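Local structure of Di-haem cytochrome c peroxidase family protein (Burkholderia thailandensis E264, 6NX0) at residues A[115-120]-A[149-154]; A[89-94]-A[313-318]. The protein carries two c-type hemes, probably acts as a peroxidase and in electron transfer, and displays an atypically stable bis-Fe(IV) state. One frame throughout, in Å; residues are numbered along the deposited sequence. Where two conformers were deposited one is given.

How the interactions relate
Interactions 1 and 2 lie on opposite sides of the chain's centre. Their centres are about 37 Å apart, and their nearest atoms are about 26 Å apart. Along the sequence, 115-120 and 149-154 both fall between the two segments of interaction 2. Interaction 1 joins two loops 29 residues apart at the edge of a heme pocket. M120 and G149 line that pocket, and the side chain of M120 comes about 4 Å from that of C125, which is covalently bound to the heme. Interaction 2 joins parts of the chain more than 200 residues apart. It is a surface contact. Its inner residue, L318, has its side chain about 11 Å from a heme.

Interaction 1 of 2, residues A[115-120]-A[149-154]; sequences SEPRGM and GSRPGH. With HEC (heme c), chain B.
S115 meets S150 CB to CB, with S115 CB 4.2 Å from S150 CB. Its hydroxyl turns back into its own loop, where S115 OG accepts a hydrogen bond from M120 N at 2.9 Å. This ties the two ends of 115-120 together.

E116 makes the one direct hydrogen bond between the segments. S150 OG donates to E116 O at 2.7 Å. The hydroxyl approaches from above the carbonyl plane, 44° out of it. S150 OG sits between its own backbone N and carbonyl carbon (chi1 69°), which aims it at this oxygen. N213 ND2 is a second donor to E116 O. The carboxylate of E116 pairs with K223 in a salt bridge.

P117 follows a cis peptide bond. Its CD packs 3.5 Å from R151 CG, and the two side chains cross at about a right angle. One water bridges P117 O and S150 O. A type II beta turn from R151 to H154 sets H154 NE2 above the centre of the R151 guanidinium, whose NH2 bonds to P209 O.

M120 bends at chi3 (-80°), bringing CE to 3.5 Å from G149 C. M120 SD lies 3.6 Å from S150 N and 3.8 Å from the heme methyl CMC. M120 thus lies between G149/S150 and the heme, just ahead of the CXXCH heme-attachment motif (C122, C125, H126).

Both segments are irregular loops. The first follows helix 99-109; the second lies between helix 138-142 and strand 173-175. The 209-214 loop borders both, and K223 reaches E116 from helix 217-225.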
loop_
_atom_site.group_PDB
_atom_site.type_symbol
_atom_site.label_atom_id
_atom_site.label_comp_id
_atom_site.label_asym_id
_atom_site.label_seq_id
_atom_site.Cartn_x
_atom_site.Cartn_y
_atom_site.Cartn_z
ATOM N N SER A 115 -6.535 -1.471 21.578
ATOM C CA SER A 115 -7.707 -1.987 20.899
ATOM C C SER A 115 -8.812 -2.263 21.909
ATOM O O SER A 115 -8.595 -2.311 23.128
ATOM C CB SER A 115 -7.375 -3.265 20.139
ATOM O OG SER A 115 -6.909 -4.286 21.013
ATOM N N GLU A 116 -10.013 -2.468 21.377
ATOM C CA GLU A 116 -11.155 -2.918 22.162
ATOM C C GLU A 116 -11.804 -4.094 21.452
ATOM O O GLU A 116 -12.294 -3.925 20.327
ATOM C CB GLU A 116 -12.171 -1.791 22.327
ATOM C CG GLU A 116 -11.686 -0.636 23.183
ATOM C CD GLU A 116 -11.432 -1.041 24.630
ATOM O OE1 GLU A 116 -12.033 -2.037 25.109
ATOM O OE2 GLU A 116 -10.624 -0.359 25.287
ATOM N N PRO A 117 -11.862 -5.282 22.059
ATOM C CA PRO A 117 -11.223 -5.658 23.317
ATOM C C PRO A 117 -9.719 -5.570 23.193
ATOM O O PRO A 117 -9.182 -5.571 22.069
ATOM C CB PRO A 117 -11.681 -7.110 23.541
ATOM C CG PRO A 117 -12.796 -7.337 22.598
ATOM C CD PRO A 117 -12.651 -6.380 21.476
ATOM N N ARG A 118 -9.021 -5.504 24.325
ATOM C CA ARG A 118 -7.566 -5.444 24.320
ATOM C C ARG A 118 -6.977 -6.675 23.643
ATOM O O ARG A 118 -7.593 -7.752 23.592
ATOM C CB ARG A 118 -7.038 -5.340 25.758
ATOM N N GLY A 119 -5.752 -6.515 23.129
ATOM C CA GLY A 119 -5.017 -7.622 22.566
ATOM C C GLY A 119 -4.503 -7.420 21.159
ATOM O O GLY A 119 -3.684 -8.205 20.679
ATOM N N MET A 120 -4.964 -6.374 20.496
ATOM C CA MET A 120 -4.572 -6.076 19.124
ATOM C C MET A 120 -3.743 -4.796 19.115
ATOM O O MET A 120 -4.164 -3.770 19.657
ATOM C CB MET A 120 -5.818 -5.944 18.243
ATOM C CG MET A 120 -5.593 -5.207 16.942
ATOM S SD MET A 120 -6.953 -5.409 15.771
ATOM C CE MET A 120 -6.552 -7.011 15.129
ATOM N N GLY A 149 -10.084 -7.858 12.436
ATOM C CA GLY A 149 -9.981 -6.834 13.460
ATOM C C GLY A 149 -10.007 -7.407 14.861
ATOM O O GLY A 149 -9.733 -8.585 15.094
ATOM N N SER A 150 -10.323 -6.535 15.810
ATOM C CA SER A 150 -10.179 -6.843 17.225
ATOM C C SER A 150 -11.220 -7.820 17.751
ATOM O O SER A 150 -11.077 -8.264 18.900
ATOM C CB SER A 150 -10.276 -5.558 18.049
ATOM O OG SER A 150 -11.594 -5.069 17.994
ATOM N N ARG A 151 -12.273 -8.113 16.989
ATOM C CA ARG A 151 -13.359 -8.995 17.390
ATOM C C ARG A 151 -13.568 -10.096 16.361
ATOM O O ARG A 151 -13.339 -9.898 15.166
ATOM C CB ARG A 151 -14.665 -8.208 17.558
ATOM C CG ARG A 151 -14.644 -7.214 18.705
ATOM C CD ARG A 151 -15.913 -6.383 18.730
ATOM N NE ARG A 151 -15.955 -5.429 17.631
ATOM C CZ ARG A 151 -16.951 -4.593 17.388
ATOM N NH1 ARG A 151 -18.028 -4.602 18.168
ATOM N NH2 ARG A 151 -16.888 -3.753 16.374
ATOM N N PRO A 152 -14.047 -11.260 16.790
ATOM C CA PRO A 152 -14.470 -12.264 15.812
ATOM C C PRO A 152 -15.498 -11.672 14.863
ATOM O O PRO A 152 -16.360 -10.883 15.258
ATOM C CB PRO A 152 -15.070 -13.380 16.678
ATOM C CG PRO A 152 -14.536 -13.138 18.051
ATOM C CD PRO A 152 -14.352 -11.667 18.168
ATOM N N GLY A 153 -15.400 -12.050 13.594
ATOM C CA GLY A 153 -16.390 -11.624 12.639
ATOM C C GLY A 153 -16.233 -10.214 12.121
ATOM O O GLY A 153 -17.073 -9.760 11.338
ATOM N N HIS A 154 -15.199 -9.497 12.535
ATOM C CA HIS A 154 -14.928 -8.166 12.020
ATOM C C HIS A 154 -13.623 -8.207 11.246
ATOM O O HIS A 154 -12.625 -8.744 11.735
ATOM C CB HIS A 154 -14.866 -7.147 13.152
ATOM C CG HIS A 154 -16.201 -6.910 13.772
ATOM N ND1 HIS A 154 -17.017 -5.868 13.397
ATOM C CD2 HIS A 154 -16.903 -7.641 14.671
ATOM C CE1 HIS A 154 -18.153 -5.941 14.077
ATOM N NE2 HIS A 154 -18.103 -7.000 14.862
HETATM FE FE HEC B . -2.581 -0.391 9.238
HETATM C CHA HEC B . -2.786 0.747 5.971
HETATM C CHB HEC B . -0.268 2.002 9.911
HETATM C CHC HEC B . -3.069 -0.837 12.613
HETATM C CHD HEC B . -5.050 -2.712 8.619
HETATM N NA HEC B . -1.639 1.022 8.125
HETATM C C1A HEC B . -1.886 1.355 6.808
HETATM C C2A HEC B . -0.992 2.414 6.429
HETATM C C3A HEC B . -0.221 2.682 7.493
HETATM C C4A HEC B . -0.676 1.885 8.603
HETATM C CMA HEC B . 0.814 3.794 7.616
HETATM C CAA HEC B . -0.958 3.093 5.047
HETATM C CBA HEC B . 0.105 2.452 4.173
HETATM C CGA HEC B . 0.093 2.955 2.753
HETATM O O1A HEC B . 1.065 2.587 2.029
HETATM O O2A HEC B . -0.925 3.578 2.322
HETATM N NB HEC B . -1.849 0.427 10.945
HETATM C C1B HEC B . -0.899 1.438 10.991
HETATM C C2B HEC B . -0.648 1.747 12.373
HETATM C C3B HEC B . -1.495 1.040 13.130
HETATM C C4B HEC B . -2.232 0.173 12.242
HETATM C CMB HEC B . 0.375 2.786 12.844
HETATM C CAB HEC B . -1.612 0.991 14.667
HETATM C CBB HEC B . -2.140 2.350 15.188
HETATM N NC HEC B . -3.798 -1.559 10.380
HETATM C C1C HEC B . -3.795 -1.618 11.768
HETATM C C2C HEC B . -4.560 -2.788 12.139
HETATM C C3C HEC B . -5.092 -3.348 11.049
HETATM C C4C HEC B . -4.645 -2.558 9.919
HETATM C CMC HEC B . -4.628 -3.346 13.570
HETATM C CAC HEC B . -5.677 -4.766 10.925
HETATM C CBC HEC B . -7.023 -4.890 11.653
HETATM N ND HEC B . -3.656 -0.914 7.598
HETATM C C1D HEC B . -4.622 -1.939 7.569
HETATM C C2D HEC B . -5.227 -1.946 6.262
HETATM C C3D HEC B . -4.589 -0.854 5.481
HETATM C C4D HEC B . -3.620 -0.257 6.358
HETATM C CMD HEC B . -6.388 -2.820 5.828
HETATM C CAD HEC B . -4.922 -0.424 4.040
HETATM C CBD HEC B . -6.255 0.287 4.100
HETATM C CGD HEC B . -6.554 1.108 2.858
HETATM O O1D HEC B . -5.722 1.105 1.925
HETATM O O2D HEC B . -7.682 1.677 2.829
HETATM O O HOH W 1 -8.757 -7.980 20.516
HETATM O O HOH W 2 -4.235 1.041 9.335
#

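Interaction 2 of 2, residues A[89-94]-A[313-318]; sequences DPTAAV and RPERSL
P90 and L318 form the inner part of the close packing. P90 CB lies 3.8 Å from L318 CD1, with the ring and the leucine branch running antiparallel alongside one another. P90 CG also rests on the backbone, 3.6 Å from E315 O. L318 is buried, and its side chain also touches Y168. T91 packs tightly too. Its methyl CG2 lies 3.8 Å from E315 OE1 and 3.3 Å from R316 CG in the conformer given.

The turn at 89-91 is an Asx turn. T91 N donates to D89 OD1 at 3.0 Å, with an N-H...O angle of 151°. The donor comes from above the carboxylate plane. Across the contact, 314-316 forms a short 3-10 segment. The contact joins the loop between strand 81-84 and helix 99-109 to the loop between helix 284-293 and strand 324-325, in the second cytochrome c region.

The guanidinium end is looser. R316 was deposited in two conformers and touches a crystal neighbour, so its details are less certain. Extended from CG to NE, its chain brings one guanidinium face under T91 CG2. R316 NH2 makes a salt bridge to D89 OD2 at 3.1 Å. The hydrogen bond within it is weak, with an angle of 134°, and the two planar groups are 30° apart.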
loop_
_atom_site.group_PDB
_atom_site.type_symbol
_atom_site.label_atom_id
_atom_site.label_comp_id
_atom_site.label_asym_id
_atom_site.label_seq_id
_atom_site.Cartn_x
_atom_site.Cartn_y
_atom_site.Cartn_z
ATOM N N ASP A 89 10.928 13.642 -6.290
ATOM C CA ASP A 89 12.086 12.759 -6.355
ATOM C C ASP A 89 12.331 12.134 -4.988
ATOM O O ASP A 89 12.704 12.854 -4.048
ATOM C CB ASP A 89 13.311 13.543 -6.806
ATOM C CG ASP A 89 14.544 12.669 -7.001
ATOM O OD1 ASP A 89 14.494 11.466 -6.682
ATOM O OD2 ASP A 89 15.560 13.205 -7.491
ATOM N N PRO A 90 12.162 10.822 -4.824
ATOM C CA PRO A 90 12.395 10.216 -3.504
ATOM C C PRO A 90 13.822 10.353 -3.005
ATOM O O PRO A 90 14.041 10.290 -1.786
ATOM C CB PRO A 90 12.021 8.745 -3.734
ATOM C CG PRO A 90 12.302 8.528 -5.191
ATOM C CD PRO A 90 11.831 9.800 -5.836
ATOM N N THR A 91 14.803 10.508 -3.893
ATOM C CA THR A 91 16.180 10.677 -3.456
ATOM C C THR A 91 16.422 12.039 -2.813
ATOM O O THR A 91 17.481 12.243 -2.211
ATOM C CB THR A 91 17.152 10.492 -4.634
ATOM O OG1 THR A 91 17.090 11.624 -5.512
ATOM C CG2 THR A 91 16.837 9.227 -5.411
ATOM N N ALA A 92 15.470 12.970 -2.923
ATOM C CA ALA A 92 15.631 14.308 -2.379
ATOM C C ALA A 92 15.114 14.435 -0.951
ATOM O O ALA A 92 15.409 15.438 -0.283
ATOM C CB ALA A 92 14.913 15.323 -3.267
ATOM N N ALA A 93 14.374 13.455 -0.463
ATOM C CA ALA A 93 13.933 13.471 0.922
ATOM C C ALA A 93 15.132 13.339 1.860
ATOM O O ALA A 93 16.147 12.718 1.531
ATOM C CB ALA A 93 12.942 12.339 1.188
ATOM N N VAL A 94 15.001 13.929 3.044
ATOM C CA VAL A 94 16.015 13.831 4.091
ATOM C C VAL A 94 15.313 13.459 5.391
ATOM O O VAL A 94 14.517 14.246 5.923
ATOM C CB VAL A 94 16.806 15.144 4.261
ATOM C CG1 VAL A 94 17.865 14.991 5.346
ATOM C CG2 VAL A 94 17.455 15.592 2.964
ATOM N N ARG A 313 21.813 3.616 -6.352
ATOM C CA ARG A 313 20.971 4.157 -5.286
ATOM C C ARG A 313 19.646 3.403 -5.247
ATOM O O ARG A 313 18.741 3.686 -6.048
ATOM C CB ARG A 313 20.735 5.655 -5.475
ATOM C CG ARG A 313 22.007 6.477 -5.311
ATOM N N PRO A 314 19.489 2.435 -4.349
ATOM C CA PRO A 314 18.248 1.645 -4.313
ATOM C C PRO A 314 16.956 2.446 -4.192
ATOM O O PRO A 314 15.908 1.957 -4.643
ATOM C CB PRO A 314 18.475 0.752 -3.083
ATOM C CG PRO A 314 19.512 1.480 -2.272
ATOM C CD PRO A 314 20.435 1.963 -3.327
ATOM N N GLU A 315 16.961 3.646 -3.593
ATOM C CA GLU A 315 15.687 4.347 -3.432
ATOM C C GLU A 315 15.131 4.881 -4.733
ATOM O O GLU A 315 13.998 5.358 -4.737
ATOM C CB GLU A 315 15.755 5.524 -2.459
ATOM C CG GLU A 315 16.878 5.468 -1.481
ATOM C CD GLU A 315 18.163 5.965 -2.094
ATOM O OE1 GLU A 315 18.168 7.123 -2.567
ATOM O OE2 GLU A 315 19.148 5.187 -2.133
ATOM N N ARG A 316 15.885 4.836 -5.832
ATOM C CA ARG A 316 15.279 5.114 -7.123
ATOM C C ARG A 316 14.500 3.916 -7.658
ATOM O O ARG A 316 13.993 3.973 -8.778
ATOM C CB ARG A 316 16.351 5.566 -8.125
ATOM C CG ARG A 316 16.935 6.972 -7.835
ATOM C CD ARG A 316 17.789 7.523 -9.004
ATOM N NE ARG A 316 18.057 8.968 -8.918
ATOM C CZ ARG A 316 17.129 9.916 -9.021
ATOM N NH1 ARG A 316 15.861 9.587 -9.190
ATOM N NH2 ARG A 316 17.464 11.202 -8.940
ATOM N N SER A 317 14.380 2.832 -6.882
ATOM C CA SER A 317 13.605 1.659 -7.293
ATOM C C SER A 317 12.627 1.340 -6.174
ATOM O O SER A 317 12.846 0.437 -5.366
ATOM C CB SER A 317 14.482 0.479 -7.610
ATOM O OG SER A 317 15.283 0.741 -8.755
ATOM N N LEU A 318 11.522 2.081 -6.156
ATOM C CA LEU A 318 10.462 1.817 -5.194
ATOM C C LEU A 318 9.314 1.034 -5.810
ATOM O O LEU A 318 8.408 0.610 -5.081
ATOM C CB LEU A 318 9.954 3.133 -4.585
ATOM C CG LEU A 318 11.024 3.929 -3.813
ATOM C CD1 LEU A 318 10.509 5.271 -3.350
ATOM C CD2 LEU A 318 11.559 3.122 -2.637
#